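Local coordinates for ABC transporter, solute-binding protein (Staphylococcus aureus, PDB 6LKK), which binds glucose 6-phosphate as the extracellular sensor of a two-component system, using the fold of a bacterial solute-binding protein, at residues 35-40 / 61-66; 132-137 / 164-169; 139-144 / 288-293. All blocks are in the same frame, centred on the assembly; numbering follows the deposited sequence.

Contact 1 closes before contact 2 opens, whereas contacts 2 and 3 interleave: residues 132-137 lead straight into helix 138-151, which begins contact 3, and 164-169 come back before the chain ends in helix 286-293. The centres of contacts 1 and 2 lie about 15 Å apart, those of contacts 1 and 3 about 13 Å, and those of contacts 2 and 3 about 11 Å. All three touch glucose 6-phosphate, and the N-terminal turns of helices 36-45 and 138-151 both bind its phosphate. Contact 2 holds the end of the parallel pairing of strands 129-132 and 165-167. Helix 286-293 supplies half of contact 3 and touches contact 1 through His286, so the C-terminal helix lies behind ligand-binding elements.

Contact 1 of 3, residues 35-40 / 61-66; sequences STQVLL and SETIDH. With G6P (6-O-phosphono-alpha-D-glucopyranose), chain B.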
loop_
_atom_site.group_PDB
_atom_site.type_symbol
_atom_site.label_atom_id
_atom_site.label_comp_id
_atom_site.label_asym_id
_atom_site.label_seq_id
_atom_site.Cartn_x
_atom_site.Cartn_y
_atom_site.Cartn_z
ATOM N N SER A 35 -4.310 -4.422 -9.194
ATOM C CA SER A 35 -4.824 -3.498 -8.193
ATOM C C SER A 35 -5.488 -4.283 -7.068
ATOM O O SER A 35 -6.063 -5.352 -7.290
ATOM C CB SER A 35 -5.819 -2.526 -8.824
ATOM O OG SER A 35 -5.202 -1.766 -9.846
ATOM N N THR A 36 -5.401 -3.747 -5.848
ATOM C CA THR A 36 -5.848 -4.487 -4.669
ATOM C C THR A 36 -7.275 -4.998 -4.837
ATOM O O THR A 36 -7.545 -6.192 -4.679
ATOM C CB THR A 36 -5.753 -3.612 -3.414
ATOM O OG1 THR A 36 -4.394 -3.204 -3.194
ATOM C CG2 THR A 36 -6.237 -4.378 -2.189
ATOM N N GLN A 37 -8.209 -4.097 -5.146
ATOM C CA GLN A 37 -9.611 -4.495 -5.198
ATOM C C GLN A 37 -9.918 -5.335 -6.430
ATOM O O GLN A 37 -10.840 -6.158 -6.399
ATOM C CB GLN A 37 -10.506 -3.261 -5.149
ATOM C CG GLN A 37 -10.475 -2.538 -3.812
ATOM C CD GLN A 37 -10.888 -3.434 -2.663
ATOM O OE1 GLN A 37 -11.867 -4.175 -2.760
ATOM N NE2 GLN A 37 -10.134 -3.383 -1.572
ATOM N N VAL A 38 -9.170 -5.148 -7.517
ATOM C CA VAL A 38 -9.338 -6.010 -8.683
ATOM C C VAL A 38 -8.929 -7.437 -8.343
ATOM O O VAL A 38 -9.624 -8.400 -8.688
ATOM C CB VAL A 38 -8.538 -5.460 -9.877
ATOM C CG1 VAL A 38 -8.648 -6.395 -11.076
ATOM C CG2 VAL A 38 -9.028 -4.068 -10.245
ATOM N N LEU A 39 -7.791 -7.595 -7.662
ATOM C CA LEU A 39 -7.375 -8.916 -7.205
ATOM C C LEU A 39 -8.444 -9.545 -6.321
ATOM O O LEU A 39 -8.799 -10.716 -6.491
ATOM C CB LEU A 39 -6.046 -8.813 -6.454
ATOM C CG LEU A 39 -4.800 -8.524 -7.295
ATOM C CD1 LEU A 39 -3.627 -8.186 -6.389
ATOM C CD2 LEU A 39 -4.454 -9.706 -8.185
ATOM N N LEU A 40 -8.972 -8.776 -5.366
ATOM C CA LEU A 40 -9.977 -9.311 -4.457
ATOM C C LEU A 40 -11.264 -9.658 -5.195
ATOM O O LEU A 40 -11.917 -10.658 -4.880
ATOM C CB LEU A 40 -10.252 -8.311 -3.335
ATOM C CG LEU A 40 -9.120 -8.146 -2.317
ATOM C CD1 LEU A 40 -9.331 -6.906 -1.460
ATOM C CD2 LEU A 40 -9.013 -9.386 -1.439
ATOM N N SER A 61 -6.922 -5.572 6.348
ATOM C CA SER A 61 -7.729 -5.573 7.563
ATOM C C SER A 61 -8.966 -4.695 7.430
ATOM O O SER A 61 -9.915 -4.864 8.204
ATOM C CB SER A 61 -6.892 -5.104 8.751
ATOM O OG SER A 61 -6.494 -3.753 8.587
ATOM N N GLU A 62 -8.984 -3.776 6.463
ATOM C CA GLU A 62 -10.051 -2.795 6.350
ATOM C C GLU A 62 -10.801 -2.815 5.025
ATOM O O GLU A 62 -11.837 -2.149 4.923
ATOM C CB GLU A 62 -9.484 -1.383 6.573
ATOM C CG GLU A 62 -8.904 -1.180 7.965
ATOM C CD GLU A 62 -8.223 0.166 8.135
ATOM O OE1 GLU A 62 -8.170 0.939 7.154
ATOM O OE2 GLU A 62 -7.743 0.450 9.253
ATOM N N THR A 63 -10.330 -3.550 4.010
ATOM C CA THR A 63 -10.964 -3.497 2.696
ATOM C C THR A 63 -11.212 -4.880 2.098
ATOM O O THR A 63 -11.354 -4.998 0.877
ATOM C CB THR A 63 -10.132 -2.652 1.724
ATOM O OG1 THR A 63 -8.821 -3.214 1.585
ATOM C CG2 THR A 63 -10.024 -1.214 2.221
ATOM N N ILE A 64 -11.276 -5.924 2.919
ATOM C CA ILE A 64 -11.737 -7.232 2.466
ATOM C C ILE A 64 -13.258 -7.236 2.582
ATOM O O ILE A 64 -13.805 -7.302 3.685
ATOM C CB ILE A 64 -11.108 -8.374 3.273
ATOM C CG1 ILE A 64 -9.624 -8.510 2.915
ATOM C CG2 ILE A 64 -11.849 -9.692 3.013
ATOM C CD1 ILE A 64 -8.894 -9.640 3.629
ATOM N N ASP A 65 -13.941 -7.162 1.438
ATOM C CA ASP A 65 -15.397 -7.115 1.426
ATOM C C ASP A 65 -16.034 -8.496 1.491
ATOM O O ASP A 65 -17.221 -8.599 1.823
ATOM C CB ASP A 65 -15.888 -6.389 0.170
ATOM C CG ASP A 65 -15.531 -4.914 0.170
ATOM O OD1 ASP A 65 -15.496 -4.305 1.261
ATOM O OD2 ASP A 65 -15.287 -4.363 -0.923
ATOM N N HIS A 66 -15.281 -9.555 1.183
ATOM C CA HIS A 66 -15.795 -10.924 1.157
ATOM C C HIS A 66 -14.949 -11.776 2.101
ATOM O O HIS A 66 -14.110 -12.569 1.653
ATOM C CB HIS A 66 -15.777 -11.496 -0.258
ATOM C CG HIS A 66 -16.408 -10.600 -1.277
ATOM N ND1 HIS A 66 -17.768 -10.380 -1.336
ATOM C CD2 HIS A 66 -15.865 -9.867 -2.278
ATOM C CE1 HIS A 66 -18.034 -9.550 -2.328
ATOM N NE2 HIS A 66 -16.897 -9.223 -2.916
HETATM C C1 G6P B . -0.944 0.538 -1.277
HETATM C C2 G6P B . -0.396 -0.496 -0.262
HETATM C C3 G6P B . 0.510 -1.516 -0.845
HETATM C C4 G6P B . 0.081 -1.900 -2.190
HETATM C C5 G6P B . 0.257 -0.711 -3.128
HETATM C C6 G6P B . -0.309 -1.018 -4.477
HETATM O O1 G6P B . -0.726 1.833 -0.805
HETATM O O2 G6P B . 0.301 0.178 0.798
HETATM O O3 G6P B . 0.491 -2.725 0.032
HETATM O O4 G6P B . 0.891 -2.996 -2.684
HETATM O O5 G6P B . -0.413 0.511 -2.642
HETATM O O6 G6P B . -1.673 -1.344 -4.332
HETATM P P G6P B . -2.823 -0.579 -5.307
HETATM O O1P G6P B . -4.171 -1.215 -5.019
HETATM O O2P G6P B . -2.461 -0.768 -6.794
HETATM O O3P G6P B . -2.870 0.867 -4.976
HETATM O O HOH W 1 -7.880 -1.782 -0.861
HETATM O O HOH W 2 -12.853 -6.604 -1.459
#
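One side-chain amide, that of Gln37, meets Thr63 directly and through one water, while a second water lies between its OE1 and Asp65 N. Gln37 NE2 donates to Thr63 O at 3.2 Å, almost straight at 165°, and the acceptor lies close to the amide plane. A bend about CB-CG (chi2 -58°) turns the amide toward 61-66. NE2 also donates a hydrogen bond to a water, which in turn donates to Thr63 OG1; that hydroxyl is bonded besides to Val59 O. The second water accepts from Asp65 N and lies 2.9 Å from Gln37 OE1. The two NE2 bonds probably hold the amide's rotation. One turn on from Gln37, Leu40 CD1 rests 3.6 Å from Thr63 O, and Leu40 CD2 just reaches Ile64 CG1. One residue before Gln37, Thr36 grips the ligand: its N and its OG1 both donate to O1P of glucose 6-phosphate, OG1 at 2.7 Å, and OG1 is linked also to Thr138 OG1. Helix 36-45 thus starts at the phosphate, with Leu40 set against Phe55 of strand 54-56 and Phe70 of strand 70-71, and His286 of helix 286-293 against Gln37, Thr63 and Asp65.

Contact 2 of 3, residues 132-137 / 164-169; sequences SNPNTT and AMQLSK. With G6P (6-O-phosphono-alpha-D-glucopyranose), chain B.
Gln166 lays its extended side chain along Asn133 and Pro134. From CB the chain runs to CG, anti to the backbone N (chi1 -175°), where it passes 3.9 Å from Asn133 CA. Gln166 CD comes within 3.7 Å of Asn133 CA. The amide then divides: OE1 lies 3.4 Å from Asn133 CG, the two amide planes only 25° apart, while NE2 sits 3.6 Å from Pro134 CD and bonds to Tyr131 OH and to a water shared weakly with Asn135 ND2. Beside it the backbones meet in a parallel bridge of Ser132 with Leu167, where Asn133 N donates to Leu167 O at 2.9 Å. A CA-H...O contact from Ser132 reaches the same oxygen. The loop beyond holds its own shape: Asn133 OD1 accepts from Asn135 N (2.8 Å) in an Asx turn, and Asn133 O takes Thr136 N and Thr137 OG1 from opposite faces. Thr137 OG1 in addition caps helix 138-151 at Gly140 N. Two more waters join Asn133 ND2 to Ser168 OG and Thr136 OG1 to Ser168 O. The junction is therefore largely polar and bridged by waters, and the loop's own bonds probably help to place Thr137 beside the phosphate.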
loop_
_atom_site.group_PDB
_atom_site.type_symbol
_atom_site.label_atom_id
_atom_site.label_comp_id
_atom_site.label_asym_id
_atom_site.label_seq_id
_atom_site.Cartn_x
_atom_site.Cartn_y
_atom_site.Cartn_z
ATOM N N SER A 132 -4.715 7.538 -8.592
ATOM C CA SER A 132 -5.270 6.286 -9.087
ATOM C C SER A 132 -6.685 6.056 -8.560
ATOM O O SER A 132 -7.089 6.578 -7.518
ATOM C CB SER A 132 -4.369 5.102 -8.718
ATOM O OG SER A 132 -4.082 5.065 -7.334
ATOM N N ASN A 133 -7.434 5.255 -9.314
ATOM C CA ASN A 133 -8.850 4.986 -9.088
ATOM C C ASN A 133 -9.120 4.559 -7.649
ATOM O O ASN A 133 -8.683 3.477 -7.238
ATOM C CB ASN A 133 -9.320 3.892 -10.045
ATOM C CG ASN A 133 -10.826 3.713 -10.035
ATOM O OD1 ASN A 133 -11.515 4.193 -9.137
ATOM N ND2 ASN A 133 -11.343 3.011 -11.037
ATOM N N PRO A 134 -9.848 5.357 -6.858
ATOM C CA PRO A 134 -10.122 4.946 -5.471
ATOM C C PRO A 134 -11.060 3.758 -5.362
ATOM O O PRO A 134 -11.138 3.149 -4.289
ATOM C CB PRO A 134 -10.739 6.202 -4.842
ATOM C CG PRO A 134 -11.314 6.957 -5.984
ATOM C CD PRO A 134 -10.441 6.669 -7.173
ATOM N N ASN A 135 -11.771 3.408 -6.433
ATOM C CA ASN A 135 -12.686 2.276 -6.389
ATOM C C ASN A 135 -11.978 0.942 -6.555
ATOM O O ASN A 135 -12.539 -0.091 -6.169
ATOM C CB ASN A 135 -13.753 2.424 -7.477
ATOM C CG ASN A 135 -14.574 3.688 -7.323
ATOM O OD1 ASN A 135 -15.434 3.781 -6.449
ATOM N ND2 ASN A 135 -14.314 4.671 -8.179
ATOM N N THR A 136 -10.766 0.934 -7.113
ATOM C CA THR A 136 -10.067 -0.305 -7.415
ATOM C C THR A 136 -8.716 -0.446 -6.732
ATOM O O THR A 136 -8.173 -1.557 -6.718
ATOM C CB THR A 136 -9.853 -0.445 -8.930
ATOM O OG1 THR A 136 -9.148 0.698 -9.427
ATOM C CG2 THR A 136 -11.185 -0.583 -9.650
ATOM N N THR A 137 -8.154 0.623 -6.171
ATOM C CA THR A 137 -6.797 0.599 -5.644
ATOM C C THR A 137 -6.786 0.945 -4.162
ATOM O O THR A 137 -7.623 1.713 -3.677
ATOM C CB THR A 137 -5.883 1.587 -6.393
ATOM O OG1 THR A 137 -6.304 2.931 -6.133
ATOM C CG2 THR A 137 -5.904 1.325 -7.892
ATOM N N ALA A 164 -7.511 17.164 -10.652
ATOM C CA ALA A 164 -6.524 16.133 -10.929
ATOM C C ALA A 164 -7.056 15.144 -11.958
ATOM O O ALA A 164 -8.250 15.104 -12.265
ATOM C CB ALA A 164 -6.136 15.393 -9.642
ATOM N N MET A 165 -6.139 14.331 -12.475
ATOM C CA MET A 165 -6.430 13.331 -13.494
ATOM C C MET A 165 -6.373 11.954 -12.849
ATOM O O MET A 165 -5.342 11.574 -12.282
ATOM C CB MET A 165 -5.427 13.424 -14.644
ATOM C CG MET A 165 -5.214 14.835 -15.165
ATOM S SD MET A 165 -6.705 15.532 -15.895
ATOM C CE MET A 165 -6.565 14.920 -17.574
ATOM N N GLN A 166 -7.473 11.213 -12.931
ATOM C CA GLN A 166 -7.536 9.874 -12.367
ATOM C C GLN A 166 -6.987 8.869 -13.370
ATOM O O GLN A 166 -7.357 8.892 -14.548
ATOM C CB GLN A 166 -8.968 9.505 -11.985
ATOM C CG GLN A 166 -9.076 8.161 -11.285
ATOM C CD GLN A 166 -10.505 7.770 -10.975
ATOM O OE1 GLN A 166 -11.005 6.765 -11.476
ATOM N NE2 GLN A 166 -11.166 8.559 -10.140
ATOM N N LEU A 167 -6.105 7.996 -12.896
ATOM C CA LEU A 167 -5.537 6.920 -13.692
ATOM C C LEU A 167 -5.994 5.580 -13.133
ATOM O O LEU A 167 -6.346 5.461 -11.957
ATOM C CB LEU A 167 -4.005 6.987 -13.699
ATOM C CG LEU A 167 -3.392 8.353 -14.012
ATOM C CD1 LEU A 167 -1.876 8.290 -13.911
ATOM C CD2 LEU A 167 -3.817 8.827 -15.390
ATOM N N SER A 168 -5.978 4.560 -13.991
ATOM C CA SER A 168 -6.465 3.249 -13.577
ATOM C C SER A 168 -5.538 2.602 -12.553
ATOM O O SER A 168 -6.007 1.971 -11.599
ATOM C CB SER A 168 -6.621 2.342 -14.799
ATOM O OG SER A 168 -7.027 1.041 -14.413
ATOM N N LYS A 169 -4.226 2.753 -12.726
ATOM C CA LYS A 169 -3.237 1.973 -11.992
ATOM C C LYS A 169 -2.378 2.879 -11.124
ATOM O O LYS A 169 -1.875 3.907 -11.591
ATOM C CB LYS A 169 -2.349 1.181 -12.954
ATOM C CG LYS A 169 -3.108 0.196 -13.836
ATOM C CD LYS A 169 -3.735 -0.941 -13.039
ATOM C CE LYS A 169 -2.682 -1.771 -12.326
ATOM N NZ LYS A 169 -3.003 -3.224 -12.342
HETATM C C1 G6P B . -0.944 0.538 -1.277
HETATM C C2 G6P B . -0.396 -0.496 -0.262
HETATM C C3 G6P B . 0.510 -1.516 -0.845
HETATM C C4 G6P B . 0.081 -1.900 -2.190
HETATM C C5 G6P B . 0.257 -0.711 -3.128
HETATM C C6 G6P B . -0.309 -1.018 -4.477
HETATM O O1 G6P B . -0.726 1.833 -0.805
HETATM O O2 G6P B . 0.301 0.178 0.798
HETATM O O3 G6P B . 0.491 -2.725 0.032
HETATM O O4 G6P B . 0.891 -2.996 -2.684
HETATM O O5 G6P B . -0.413 0.511 -2.642
HETATM O O6 G6P B . -1.673 -1.344 -4.332
HETATM P P G6P B . -2.823 -0.579 -5.307
HETATM O O1P G6P B . -4.171 -1.215 -5.019
HETATM O O2P G6P B . -2.461 -0.768 -6.794
HETATM O O3P G6P B . -2.870 0.867 -4.976
HETATM O O HOH W 3 -9.699 1.652 -13.213
HETATM O O HOH W 4 -13.785 7.932 -8.733
HETATM O O HOH W 5 -7.208 -0.369 -11.104
#

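Contact 3 of 3, residues 139-144 / 288-293; sequences TGYQHM and KFLEMI. With G6P (6-O-phosphono-alpha-D-glucopyranose), chain B.
The ring of Phe289 fills the hollow between the Tyr141 ring and the backbone of Met144. The helices 139-144 and 288-293 run 11.4 Å apart at closest approach and cross at 66°, a wide gap that large side chains span. Phe289 turns an edge toward the face of Tyr141 in an offset edge-to-face stack, centroids 5.5 Å apart and planes at 80°; the closest atoms are Phe289 CD2 and Tyr141 CE1, at 3.6 Å. Farther round its rim, Phe289 CZ abuts Met144 O at 3.6 Å, near the ring plane, and Met144 CB meets CE2 at the ring edge. One face of the ring carries the CG2 methyl of Ile293, from the next turn of its own helix, and the ring also makes a cation-pi contact with Arg145. Tyr141 is itself a bump. Its chi1 of 177° points the ring away from its own backbone N and out to the second helix, where Leu290 CD2 fits against the ring edge, in plane, 4.0 Å from Tyr141 CD1, and the phenol oxygen lies alongside Phe289 CB. A further bump of that helix, Ile293 CD1, meets Met144 CB at 4.0 Å, crossing its side chain at about a right angle. Met144 bends away beyond CG toward Val157 and Phe160 of helix 154-161. The fit between these segments is mainly apolar; the ligand is bound at the N-terminal end of helix 138-151. There Thr139 N donates to O3P of glucose 6-phosphate at 3.0 Å, and Thr139 OG1 donates to O3P at 2.8 Å while accepting from the ligand O1. A phosphate held at a helix N-terminus, here in the ligand pocket of a periplasmic-binding-protein fold, is a familiar mode of anion recognition, and the C-terminal helix packs against helix 138-151.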
loop_
_atom_site.group_PDB
_atom_site.type_symbol
_atom_site.label_atom_id
_atom_site.label_comp_id
_atom_site.label_asym_id
_atom_site.label_seq_id
_atom_site.Cartn_x
_atom_site.Cartn_y
_atom_site.Cartn_z
ATOM N N THR A 139 -4.175 2.594 -2.927
ATOM C CA THR A 139 -3.509 3.888 -2.837
ATOM C C THR A 139 -4.485 5.031 -3.082
ATOM O O THR A 139 -4.522 5.998 -2.314
ATOM C CB THR A 139 -2.347 3.938 -3.828
ATOM O OG1 THR A 139 -1.451 2.855 -3.555
ATOM C CG2 THR A 139 -1.589 5.250 -3.706
ATOM N N GLY A 140 -5.279 4.945 -4.150
ATOM C CA GLY A 140 -6.266 5.983 -4.402
ATOM C C GLY A 140 -7.281 6.097 -3.282
ATOM O O GLY A 140 -7.607 7.198 -2.831
ATOM N N TYR A 141 -7.787 4.956 -2.810
ATOM C CA TYR A 141 -8.746 4.959 -1.711
ATOM C C TYR A 141 -8.158 5.617 -0.468
ATOM O O TYR A 141 -8.790 6.479 0.151
ATOM C CB TYR A 141 -9.184 3.525 -1.409
ATOM C CG TYR A 141 -10.120 3.404 -0.232
ATOM C CD1 TYR A 141 -11.484 3.610 -0.382
ATOM C CD2 TYR A 141 -9.642 3.072 1.027
ATOM C CE1 TYR A 141 -12.345 3.495 0.694
ATOM C CE2 TYR A 141 -10.495 2.954 2.108
ATOM C CZ TYR A 141 -11.843 3.169 1.936
ATOM O OH TYR A 141 -12.692 3.052 3.012
ATOM N N GLN A 142 -6.939 5.225 -0.088
ATOM C CA GLN A 142 -6.344 5.752 1.136
ATOM C C GLN A 142 -6.100 7.252 1.032
ATOM O O GLN A 142 -6.287 7.988 2.010
ATOM C CB GLN A 142 -5.044 5.008 1.444
ATOM C CG GLN A 142 -5.253 3.569 1.904
ATOM C CD GLN A 142 -5.933 3.474 3.258
ATOM O OE1 GLN A 142 -7.158 3.434 3.346
ATOM N NE2 GLN A 142 -5.138 3.436 4.322
ATOM N N HIS A 143 -5.690 7.730 -0.145
ATOM C CA HIS A 143 -5.505 9.165 -0.333
ATOM C C HIS A 143 -6.825 9.916 -0.212
ATOM O O HIS A 143 -6.873 11.006 0.370
ATOM C CB HIS A 143 -4.862 9.441 -1.688
ATOM C CG HIS A 143 -3.368 9.362 -1.676
ATOM N ND1 HIS A 143 -2.577 10.355 -1.140
ATOM C CD2 HIS A 143 -2.521 8.416 -2.144
ATOM C CE1 HIS A 143 -1.306 10.024 -1.277
ATOM N NE2 HIS A 143 -1.244 8.854 -1.885
ATOM N N MET A 144 -7.905 9.366 -0.773
ATOM C CA MET A 144 -9.195 10.037 -0.660
ATOM C C MET A 144 -9.646 10.093 0.793
ATOM O O MET A 144 -10.227 11.093 1.232
ATOM C CB MET A 144 -10.246 9.335 -1.523
ATOM C CG MET A 144 -10.034 9.443 -3.036
ATOM S SD MET A 144 -9.647 11.093 -3.662
ATOM C CE MET A 144 -7.855 11.046 -3.674
ATOM N N LYS A 288 -19.123 2.136 1.917
ATOM C CA LYS A 288 -19.879 3.315 2.325
ATOM C C LYS A 288 -19.085 4.592 2.078
ATOM O O LYS A 288 -19.649 5.605 1.649
ATOM C CB LYS A 288 -20.285 3.198 3.796
ATOM C CG LYS A 288 -21.342 2.127 4.055
ATOM C CD LYS A 288 -21.887 2.198 5.479
ATOM C CE LYS A 288 -23.124 1.322 5.665
ATOM N NZ LYS A 288 -22.827 0.063 6.416
ATOM N N PHE A 289 -17.773 4.566 2.325
ATOM C CA PHE A 289 -16.963 5.747 2.047
ATOM C C PHE A 289 -16.973 6.080 0.563
ATOM O O PHE A 289 -17.102 7.250 0.182
ATOM C CB PHE A 289 -15.527 5.547 2.528
ATOM C CG PHE A 289 -14.640 6.726 2.250
ATOM C CD1 PHE A 289 -14.671 7.839 3.075
ATOM C CD2 PHE A 289 -13.797 6.735 1.152
ATOM C CE1 PHE A 289 -13.869 8.931 2.817
ATOM C CE2 PHE A 289 -12.991 7.825 0.889
ATOM C CZ PHE A 289 -13.028 8.925 1.722
ATOM N N LEU A 290 -16.835 5.068 -0.293
ATOM C CA LEU A 290 -16.862 5.321 -1.729
ATOM C C LEU A 290 -18.212 5.879 -2.159
ATOM O O LEU A 290 -18.284 6.744 -3.039
ATOM C CB LEU A 290 -16.534 4.038 -2.490
ATOM C CG LEU A 290 -15.078 3.588 -2.371
ATOM C CD1 LEU A 290 -14.916 2.156 -2.849
ATOM C CD2 LEU A 290 -14.161 4.521 -3.157
ATOM N N GLU A 291 -19.296 5.403 -1.544
ATOM C CA GLU A 291 -20.608 5.981 -1.812
ATOM C C GLU A 291 -20.669 7.431 -1.350
ATOM O O GLU A 291 -21.294 8.276 -2.001
ATOM C CB GLU A 291 -21.692 5.153 -1.121
ATOM C CG GLU A 291 -23.093 5.734 -1.239
ATOM C CD GLU A 291 -24.162 4.782 -0.738
ATOM O OE1 GLU A 291 -25.342 4.963 -1.109
ATOM O OE2 GLU A 291 -23.822 3.851 0.021
ATOM N N MET A 292 -20.016 7.735 -0.228
ATOM C CA MET A 292 -20.062 9.082 0.326
ATOM C C MET A 292 -19.410 10.093 -0.610
ATOM O O MET A 292 -19.886 11.228 -0.737
ATOM C CB MET A 292 -19.375 9.090 1.689
ATOM C CG MET A 292 -19.421 10.421 2.420
ATOM S SD MET A 292 -18.640 10.336 4.047
ATOM C CE MET A 292 -19.544 8.984 4.801
ATOM N N ILE A 293 -18.324 9.699 -1.282
ATOM C CA ILE A 293 -17.559 10.619 -2.118
ATOM C C ILE A 293 -17.924 10.516 -3.590
ATOM O O ILE A 293 -17.325 11.217 -4.417
ATOM C CB ILE A 293 -16.042 10.396 -1.935
ATOM C CG1 ILE A 293 -15.611 9.038 -2.506
ATOM C CG2 ILE A 293 -15.676 10.493 -0.461
ATOM C CD1 ILE A 293 -14.107 8.832 -2.545
HETATM C C1 G6P B . -0.944 0.538 -1.277
HETATM C C2 G6P B . -0.396 -0.496 -0.262
HETATM C C3 G6P B . 0.510 -1.516 -0.845
HETATM C C4 G6P B . 0.081 -1.900 -2.190
HETATM C C5 G6P B . 0.257 -0.711 -3.128
HETATM C C6 G6P B . -0.309 -1.018 -4.477
HETATM O O1 G6P B . -0.726 1.833 -0.805
HETATM O O2 G6P B . 0.301 0.178 0.798
HETATM O O3 G6P B . 0.491 -2.725 0.032
HETATM O O4 G6P B . 0.891 -2.996 -2.684
HETATM O O5 G6P B . -0.413 0.511 -2.642
HETATM O O6 G6P B . -1.673 -1.344 -4.332
HETATM P P G6P B . -2.823 -0.579 -5.307
HETATM O O1P G6P B . -4.171 -1.215 -5.019
HETATM O O2P G6P B . -2.461 -0.768 -6.794
HETATM O O3P G6P B . -2.870 0.867 -4.976
#